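Local coordinates for mitochondrial edited mRNA stability factor 1 (Trypanosoma brucei, PDB 6NL1), which probably processes the 5' ends of mitochondrial mRNAs in trypanosomes through its Nudix domain, and is named for stabilising edited transcripts, at residues Leu83-His88 / Gly178-Ile183; Ala123-Arg128 / Phe184-Leu189. All blocks are in the same frame, centred on the assembly; numbering follows the deposited sequence.

Contact 1 of 2, residues Leu83-His88 / Gly178-Ile183; sequences LEKLSH and GSERGI
Leu83 and Ile183 meet through one methyl each, Leu83 CD1 lying 4.1 Å from Ile183 CG2, the two side chains meeting at a slant. A chi1 of -80° puts Ile183 CG2 anti to its backbone N, and it is this branch that meets Leu83. The pair joins the residue leading into edge strand 84-86 of a four-stranded antiparallel sheet to the first turn of helix 180-193, which follows directly on strand 171-178. Ser179 is the N-cap of that helix: its OG accepts from Gly182 N at 2.9 Å.

Lys85 makes the second, looser approach. Its CG is anti to the backbone N (chi1 -166°) and the chain runs out almost fully extended. From CB, 7.1 Å from Glu180 OE2, each methylene comes closer: CG and CD pass without touching the segment, and CE reaches 4.3 Å from Glu180 OE2. The chain then stops gaining ground, since NZ stands 4.4 Å from Glu180 OE2 and no salt bridge forms. On its way Lys85 touches Tyr102 of strand 100-107, the residue that Ile183 also packs on. Glu180 OE1 is hydrogen-bonded to Tyr102 OH and thereby satisfied, while OE2 is the oxygen nearer the lysine.

No hydrogen bond crosses between the segments, and they bury only 93 Å² of each other's surface. The chemistry is therefore one methyl contact plus a weak attraction of opposite charges beyond salt-bridge distance, which would probably steer Lys85 NZ towards Glu180 without fixing its place.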
ATOM      1  N   LEU A  83     -11.366  -3.763 -24.338  1.00 41.64           N
ATOM      2  CA  LEU A  83     -11.806  -5.004 -23.722  1.00 38.84           C
ATOM      3  C   LEU A  83     -12.211  -6.008 -24.786  1.00 41.75           C
ATOM      4  O   LEU A  83     -12.763  -5.639 -25.822  1.00 50.88           O
ATOM      5  CB  LEU A  83     -12.969  -4.760 -22.759  1.00 35.87           C
ATOM      6  CG  LEU A  83     -12.651  -3.922 -21.522  1.00 43.17           C
ATOM      7  CD1 LEU A  83     -13.869  -3.871 -20.600  1.00 33.18           C
ATOM      8  CD2 LEU A  83     -11.441  -4.487 -20.791  1.00 31.37           C
ATOM      9  N   GLU A  84     -11.925  -7.278 -24.525  1.00 34.83           N
ATOM     10  CA  GLU A  84     -12.320  -8.351 -25.426  1.00 35.76           C
ATOM     11  C   GLU A  84     -13.269  -9.283 -24.692  1.00 43.34           C
ATOM     12  O   GLU A  84     -12.928  -9.823 -23.632  1.00 36.02           O
ATOM     13  CB  GLU A  84     -11.084  -9.108 -25.913  1.00 37.56           C
ATOM     14  CG  GLU A  84     -10.083  -8.202 -26.638  1.00 91.76           C
ATOM     15  CD  GLU A  84      -8.672  -8.770 -26.681  1.00102.39           C
ATOM     16  OE1 GLU A  84      -7.844  -8.374 -25.828  1.00 62.90           O
ATOM     17  OE2 GLU A  84      -8.387  -9.597 -27.575  1.00102.89           O
ATOM     18  N   LYS A  85     -14.468  -9.456 -25.243  1.00 38.96           N
ATOM     19  CA  LYS A  85     -15.452 -10.326 -24.620  1.00 44.06           C
ATOM     20  C   LYS A  85     -15.038 -11.779 -24.788  1.00 41.37           C
ATOM     21  O   LYS A  85     -14.573 -12.181 -25.849  1.00 47.06           O
ATOM     22  CB  LYS A  85     -16.854 -10.111 -25.205  1.00 40.43           C
ATOM     23  CG  LYS A  85     -17.941 -10.759 -24.355  1.00 51.62           C
ATOM     24  CD  LYS A  85     -19.314 -10.716 -25.004  1.00 58.81           C
ATOM     25  CE  LYS A  85     -20.357 -11.308 -24.057  1.00 74.96           C
ATOM     26  NZ  LYS A  85     -21.554 -11.869 -24.754  1.00 84.42           N
ATOM     27  N   LEU A  86     -15.198 -12.559 -23.726  1.00 36.50           N
ATOM     28  CA  LEU A  86     -14.924 -13.982 -23.779  1.00 34.45           C
ATOM     29  C   LEU A  86     -16.232 -14.756 -23.636  1.00 43.50           C
ATOM     30  O   LEU A  86     -17.163 -14.307 -22.967  1.00 47.05           O
ATOM     31  CB  LEU A  86     -13.937 -14.383 -22.675  1.00 33.43           C
ATOM     32  CG  LEU A  86     -12.594 -13.652 -22.679  1.00 41.16           C
ATOM     33  CD1 LEU A  86     -11.736 -14.107 -21.526  1.00 34.47           C
ATOM     34  CD2 LEU A  86     -11.857 -13.869 -23.997  1.00 37.47           C
ATOM     35  N   SER A  87     -16.294 -15.919 -24.273  1.00 38.83           N
ATOM     36  CA  SER A  87     -17.465 -16.784 -24.216  1.00 52.77           C
ATOM     37  C   SER A  87     -17.638 -17.360 -22.827  1.00 39.76           C
ATOM     38  O   SER A  87     -18.756 -17.495 -22.343  1.00 39.78           O
ATOM     39  CB  SER A  87     -17.317 -17.941 -25.209  1.00 33.45           C
ATOM     40  OG  SER A  87     -17.422 -17.481 -26.543  1.00 83.03           O
ATOM     41  N   HIS A  88     -16.517 -17.721 -22.210  1.00 37.06           N
ATOM     42  CA  HIS A  88     -16.499 -18.407 -20.924  1.00 43.03           C
ATOM     43  C   HIS A  88     -15.174 -18.082 -20.270  1.00 43.08           C
ATOM     44  O   HIS A  88     -14.224 -17.711 -20.949  1.00 36.63           O
ATOM     45  CB  HIS A  88     -16.576 -19.929 -21.111  1.00 40.72           C
ATOM     46  CG  HIS A  88     -17.725 -20.389 -21.949  1.00 57.08           C
ATOM     47  ND1 HIS A  88     -18.972 -20.662 -21.421  1.00 78.38           N
ATOM     48  CD2 HIS A  88     -17.822 -20.640 -23.276  1.00 61.80           C
ATOM     49  CE1 HIS A  88     -19.784 -21.052 -22.386  1.00 54.47           C
ATOM     50  NE2 HIS A  88     -19.109 -21.047 -23.525  1.00 57.93           N
ATOM     51  N   GLY A 178     -18.637  -9.664 -14.369  1.00 30.43           N
ATOM     52  CA  GLY A 178     -19.764  -8.923 -13.843  1.00 33.06           C
ATOM     53  C   GLY A 178     -20.889  -8.845 -14.840  1.00 38.52           C
ATOM     54  O   GLY A 178     -20.887  -9.578 -15.827  1.00 33.28           O
ATOM     55  N   SER A 179     -21.850  -7.960 -14.579  1.00 31.63           N
ATOM     56  CA  SER A 179     -22.934  -7.698 -15.527  1.00 38.69           C
ATOM     57  C   SER A 179     -22.425  -6.813 -16.667  1.00 42.24           C
ATOM     58  O   SER A 179     -21.379  -6.168 -16.539  1.00 40.17           O
ATOM     59  CB  SER A 179     -24.091  -6.998 -14.816  1.00 29.36           C
ATOM     60  OG  SER A 179     -23.705  -5.696 -14.405  1.00 38.74           O
ATOM     61  N   GLU A 180     -23.166  -6.765 -17.772  1.00 40.09           N
ATOM     62  CA  GLU A 180     -22.803  -5.910 -18.905  1.00 42.42           C
ATOM     63  C   GLU A 180     -22.710  -4.448 -18.478  1.00 45.23           C
ATOM     64  O   GLU A 180     -21.807  -3.716 -18.892  1.00 34.88           O
ATOM     65  CB  GLU A 180     -23.833  -6.031 -20.033  1.00 50.14           C
ATOM     66  CG  GLU A 180     -23.920  -7.412 -20.679  1.00 80.24           C
ATOM     67  CD  GLU A 180     -22.923  -7.603 -21.814  1.00 97.55           C
ATOM     68  OE1 GLU A 180     -21.827  -7.002 -21.764  1.00 84.42           O
ATOM     69  OE2 GLU A 180     -23.244  -8.353 -22.762  1.00 85.64           O
ATOM     70  N   ARG A 181     -23.656  -4.030 -17.643  1.00 33.54           N
ATOM     71  CA  ARG A 181     -23.711  -2.656 -17.158  1.00 37.22           C
ATOM     72  C   ARG A 181     -22.582  -2.368 -16.175  1.00 30.71           C
ATOM     73  O   ARG A 181     -21.949  -1.317 -16.238  1.00 36.67           O
ATOM     74  CB  ARG A 181     -25.060  -2.387 -16.488  1.00 45.97           C
ATOM     75  CG  ARG A 181     -25.256  -0.951 -16.027  1.00 74.56           C
ATOM     76  CD  ARG A 181     -26.639  -0.768 -15.407  1.00119.33           C
ATOM     77  NE  ARG A 181     -27.682  -1.385 -16.226  1.00138.53           N
ATOM     78  CZ  ARG A 181     -28.983  -1.326 -15.960  1.00123.44           C
ATOM     79  NH1 ARG A 181     -29.414  -0.671 -14.891  1.00120.08           N
ATOM     80  NH2 ARG A 181     -29.855  -1.921 -16.765  1.00111.62           N
ATOM     81  N   GLY A 182     -22.348  -3.299 -15.251  1.00 32.31           N
ATOM     82  CA  GLY A 182     -21.237  -3.177 -14.324  1.00 25.98           C
ATOM     83  C   GLY A 182     -19.918  -3.074 -15.078  1.00 30.47           C
ATOM     84  O   GLY A 182     -19.084  -2.223 -14.777  1.00 26.14           O
ATOM     85  N   ILE A 183     -19.744  -3.927 -16.081  1.00 32.75           N
ATOM     86  CA  ILE A 183     -18.517  -3.932 -16.869  1.00 40.09           C
ATOM     87  C   ILE A 183     -18.359  -2.640 -17.668  1.00 37.69           C
ATOM     88  O   ILE A 183     -17.262  -2.080 -17.749  1.00 29.77           O
ATOM     89  CB  ILE A 183     -18.417  -5.190 -17.764  1.00 33.63           C
ATOM     90  CG1 ILE A 183     -17.934  -6.364 -16.912  1.00 28.93           C
ATOM     91  CG2 ILE A 183     -17.446  -4.960 -18.920  1.00 33.25           C
ATOM     92  CD1 ILE A 183     -18.079  -7.698 -17.559  1.00 38.47           C
TER

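Contact 2 of 2, residues Ala123-Arg128 / Phe184-Leu189; sequences AELKYR and FNCHKL. With SO4 (sulfate ion), chain C.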
ATOM      1  N   ALA A 123     -10.782  -3.782  -5.168  1.00 26.11           N
ATOM      2  CA  ALA A 123     -11.896  -3.777  -4.225  1.00 25.23           C
ATOM      3  C   ALA A 123     -12.756  -2.521  -4.360  1.00 26.61           C
ATOM      4  O   ALA A 123     -13.977  -2.586  -4.222  1.00 27.05           O
ATOM      5  CB  ALA A 123     -11.404  -3.935  -2.782  1.00 19.60           C
ATOM      6  N   GLU A 124     -12.134  -1.378  -4.635  1.00 29.40           N
ATOM      7  CA  GLU A 124     -12.924  -0.166  -4.837  1.00 24.18           C
ATOM      8  C   GLU A 124     -13.780  -0.272  -6.102  1.00 33.67           C
ATOM      9  O   GLU A 124     -14.938   0.147  -6.123  1.00 31.15           O
ATOM     10  CB  GLU A 124     -12.066   1.105  -4.883  1.00 25.65           C
ATOM     11  CG  GLU A 124     -12.956   2.340  -4.950  1.00 32.50           C
ATOM     12  CD  GLU A 124     -12.221   3.669  -4.955  1.00 36.18           C
ATOM     13  OE1 GLU A 124     -10.971   3.701  -4.925  1.00 35.45           O
ATOM     14  OE2 GLU A 124     -12.925   4.698  -4.996  1.00 34.02           O
ATOM     15  N   LEU A 125     -13.198  -0.830  -7.155  1.00 20.86           N
ATOM     16  CA  LEU A 125     -13.933  -1.060  -8.395  1.00 29.36           C
ATOM     17  C   LEU A 125     -15.116  -1.999  -8.165  1.00 22.26           C
ATOM     18  O   LEU A 125     -16.197  -1.794  -8.716  1.00 27.06           O
ATOM     19  CB  LEU A 125     -12.992  -1.616  -9.477  1.00 19.45           C
ATOM     20  CG  LEU A 125     -11.994  -0.565 -10.009  1.00 30.74           C
ATOM     21  CD1 LEU A 125     -10.820  -1.186 -10.755  1.00 26.17           C
ATOM     22  CD2 LEU A 125     -12.704   0.432 -10.897  1.00 23.19           C
ATOM     23  N   LYS A 126     -14.908  -3.022  -7.342  1.00 23.00           N
ATOM     24  CA  LYS A 126     -15.991  -3.941  -7.022  1.00 31.49           C
ATOM     25  C   LYS A 126     -17.083  -3.225  -6.230  1.00 31.63           C
ATOM     26  O   LYS A 126     -18.274  -3.408  -6.484  1.00 25.61           O
ATOM     27  CB  LYS A 126     -15.495  -5.158  -6.236  1.00 24.37           C
ATOM     28  CG  LYS A 126     -16.638  -6.100  -5.880  1.00 27.99           C
ATOM     29  CD  LYS A 126     -16.155  -7.356  -5.199  1.00 36.82           C
ATOM     30  CE  LYS A 126     -15.581  -8.343  -6.193  1.00 51.84           C
ATOM     31  NZ  LYS A 126     -15.090  -9.576  -5.510  1.00 48.83           N
ATOM     32  N   TYR A 127     -16.661  -2.409  -5.273  1.00 28.16           N
ATOM     33  CA  TYR A 127     -17.589  -1.656  -4.449  1.00 24.33           C
ATOM     34  C   TYR A 127     -18.453  -0.743  -5.321  1.00 31.25           C
ATOM     35  O   TYR A 127     -19.651  -0.608  -5.102  1.00 30.59           O
ATOM     36  CB  TYR A 127     -16.820  -0.821  -3.411  1.00 26.70           C
ATOM     37  CG  TYR A 127     -17.675   0.238  -2.745  1.00 29.25           C
ATOM     38  CD1 TYR A 127     -18.679  -0.117  -1.845  1.00 34.78           C
ATOM     39  CD2 TYR A 127     -17.498   1.591  -3.029  1.00 30.35           C
ATOM     40  CE1 TYR A 127     -19.487   0.848  -1.234  1.00 27.85           C
ATOM     41  CE2 TYR A 127     -18.289   2.564  -2.418  1.00 32.90           C
ATOM     42  CZ  TYR A 127     -19.287   2.180  -1.521  1.00 45.11           C
ATOM     43  OH  TYR A 127     -20.089   3.120  -0.913  1.00 48.87           O
ATOM     44  N   ARG A 128     -17.836  -0.119  -6.315  1.00 29.15           N
ATOM     45  CA  ARG A 128     -18.547   0.836  -7.153  1.00 29.05           C
ATOM     46  C   ARG A 128     -19.426   0.194  -8.223  1.00 29.63           C
ATOM     47  O   ARG A 128     -20.449   0.758  -8.583  1.00 32.83           O
ATOM     48  CB  ARG A 128     -17.565   1.792  -7.826  1.00 30.68           C
ATOM     49  CG  ARG A 128     -16.920   2.830  -6.906  1.00 32.02           C
ATOM     50  CD  ARG A 128     -15.848   3.559  -7.698  1.00 34.84           C
ATOM     51  NE  ARG A 128     -15.283   4.727  -7.029  1.00 34.45           N
ATOM     52  CZ  ARG A 128     -15.751   5.962  -7.175  1.00 52.29           C
ATOM     53  NH1 ARG A 128     -16.817   6.190  -7.940  1.00 37.02           N
ATOM     54  NH2 ARG A 128     -15.160   6.968  -6.544  1.00 38.57           N
ATOM     55  N   PHE A 184     -19.462  -2.146 -18.221  1.00 36.37           N
ATOM     56  CA  PHE A 184     -19.454  -0.840 -18.878  1.00 30.13           C
ATOM     57  C   PHE A 184     -18.982   0.252 -17.918  1.00 38.18           C
ATOM     58  O   PHE A 184     -18.159   1.086 -18.276  1.00 32.88           O
ATOM     59  CB  PHE A 184     -20.846  -0.489 -19.414  1.00 37.72           C
ATOM     60  CG  PHE A 184     -20.927   0.883 -20.023  1.00 46.58           C
ATOM     61  CD1 PHE A 184     -20.651   1.078 -21.367  1.00 47.04           C
ATOM     62  CD2 PHE A 184     -21.263   1.979 -19.248  1.00 41.29           C
ATOM     63  CE1 PHE A 184     -20.716   2.339 -21.927  1.00 49.78           C
ATOM     64  CE2 PHE A 184     -21.328   3.242 -19.799  1.00 47.35           C
ATOM     65  CZ  PHE A 184     -21.052   3.423 -21.141  1.00 49.50           C
ATOM     66  N   ASN A 185     -19.500   0.246 -16.694  1.00 30.64           N
ATOM     67  CA  ASN A 185     -19.142   1.280 -15.724  1.00 26.42           C
ATOM     68  C   ASN A 185     -17.719   1.121 -15.209  1.00 31.43           C
ATOM     69  O   ASN A 185     -16.973   2.094 -15.082  1.00 31.12           O
ATOM     70  CB  ASN A 185     -20.150   1.304 -14.565  1.00 30.16           C
ATOM     71  CG  ASN A 185     -21.526   1.827 -14.999  1.00 35.87           C
ATOM     72  OD1 ASN A 185     -21.624   2.688 -15.868  1.00 45.09           O
ATOM     73  ND2 ASN A 185     -22.585   1.296 -14.402  1.00 33.81           N
ATOM     74  N   CYS A 186     -17.343  -0.123 -14.934  1.00 29.08           N
ATOM     75  CA  CYS A 186     -16.014  -0.428 -14.438  1.00 31.58           C
ATOM     76  C   CYS A 186     -14.953  -0.034 -15.478  1.00 28.74           C
ATOM     77  O   CYS A 186     -13.934   0.562 -15.145  1.00 32.60           O
ATOM     78  CB  CYS A 186     -15.926  -1.916 -14.097  1.00 26.43           C
ATOM     79  SG  CYS A 186     -14.373  -2.404 -13.373  1.00 31.85           S
ATOM     80  N   HIS A 187     -15.212  -0.363 -16.737  1.00 32.73           N
ATOM     81  CA  HIS A 187     -14.354   0.062 -17.848  1.00 37.97           C
ATOM     82  C   HIS A 187     -14.091   1.577 -17.833  1.00 31.78           C
ATOM     83  O   HIS A 187     -12.959   2.018 -17.992  1.00 37.07           O
ATOM     84  CB  HIS A 187     -14.996  -0.350 -19.179  1.00 36.63           C
ATOM     85  CG  HIS A 187     -14.374   0.292 -20.379  1.00 50.40           C
ATOM     86  ND1 HIS A 187     -13.189  -0.150 -20.932  1.00 49.63           N
ATOM     87  CD2 HIS A 187     -14.768   1.343 -21.137  1.00 54.85           C
ATOM     88  CE1 HIS A 187     -12.885   0.598 -21.976  1.00 44.79           C
ATOM     89  NE2 HIS A 187     -13.827   1.515 -22.120  1.00 55.18           N
ATOM     90  N   LYS A 188     -15.144   2.366 -17.630  1.00 36.42           N
ATOM     91  CA  LYS A 188     -15.014   3.822 -17.568  1.00 37.55           C
ATOM     92  C   LYS A 188     -14.126   4.257 -16.404  1.00 41.11           C
ATOM     93  O   LYS A 188     -13.293   5.153 -16.543  1.00 34.77           O
ATOM     94  CB  LYS A 188     -16.396   4.476 -17.442  1.00 42.36           C
ATOM     95  CG  LYS A 188     -16.869   5.183 -18.696  1.00 74.57           C
ATOM     96  CD  LYS A 188     -16.540   4.363 -19.939  1.00115.29           C
ATOM     97  CE  LYS A 188     -16.633   5.208 -21.204  1.00126.65           C
ATOM     98  NZ  LYS A 188     -15.645   4.786 -22.241  1.00114.42           N
ATOM     99  N   LEU A 189     -14.311   3.617 -15.254  1.00 35.68           N
ATOM    100  CA  LEU A 189     -13.512   3.928 -14.077  1.00 35.69           C
ATOM    101  C   LEU A 189     -12.036   3.571 -14.268  1.00 29.68           C
ATOM    102  O   LEU A 189     -11.151   4.242 -13.741  1.00 39.35           O
ATOM    103  CB  LEU A 189     -14.082   3.223 -12.842  1.00 28.23           C
ATOM    104  CG  LEU A 189     -15.450   3.750 -12.403  1.00 43.27           C
ATOM    105  CD1 LEU A 189     -16.088   2.823 -11.378  1.00 23.63           C
ATOM    106  CD2 LEU A 189     -15.338   5.170 -11.849  1.00 28.29           C
TER
HETATM  107  S   SO4 C 402     -12.341  -7.961  -3.627  1.00 94.36           S
HETATM  108  O1  SO4 C 402     -12.907  -9.301  -3.469  1.00110.04           O
HETATM  109  O2  SO4 C 402     -13.153  -7.010  -2.873  1.00 89.46           O
HETATM  110  O3  SO4 C 402     -10.969  -7.935  -3.116  1.00 89.44           O
HETATM  111  O4  SO4 C 402     -12.337  -7.599  -5.045  1.00 80.50           O
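Leu125 and Leu189 both carry CG anti to the carbonyl carbon, beside the backbone N (chi1 -71° for Leu125), which lays the two side chains past each other in a helix-helix packing. Helices 120-129 and 180-193 run in largely opposing directions, their short axes 139° apart and 10.0 Å at closest approach. Leu125 reaches across with CD2, which lies 3.7 Å from Leu189 CB, and the two side chains pass alongside one another, pointing opposite ways. The same methyl touches Cys186, with Leu125 CD2 to Cys186 SG at 4.1 Å. One branch of Leu125 therefore serves two residues a helical turn apart.

Leu189 spends its own end on Arg128. Its CD1 rests against the aliphatic part of the arginine, 3.8 Å from Arg128 CD and 4.0 Å from Arg128 CB. No hydrogen bond crosses the interface; the polar partner of Arg128 here lies in its own helix, Arg128 NE giving a salt-bridge hydrogen bond of 3.1 Å to Glu124 OE2. That bond is nearly straight (168° at the hydrogen) and lies in the guanidinium plane, but it meets the carboxylate from above the carboxylate's own plane. Glu124 OE1 accepts from Leu246 N, and Tyr247 touches both Arg128 and Leu189; this ties the helix pair to a loop of the Nudix family region.

Lys126 points away from helix 180-193. Its bent chain curls beside a sulfate, probably from the crystallisation liquor, that is also hydrogen-bonded to Arg119 NH2. Lys126 NZ is hydrogen-bonded to His132 ND1 as well; to the sulfate it donates at 3.0 Å to O1 and, weakly, to O4.

Contacts 1 and 2 have centres 12 Å apart and share helix 180-193, whose first turn serves contact 1 and whose following residues serve contact 2. In the chain the order is 83-88, 123-128, 178-183, 184-189, and the segments of the two contacts alternate. The side chains of Leu83 and His187 also touch, which joins the contacts directly. One helix thus packs against the start of edge strand 84-86 of the four-stranded antiparallel sheet and, further along, against helix 120-129, tying the sheet's outermost strand and that helix together. Both lie away from the residues seen to bind GDP and are packing contacts within the fold.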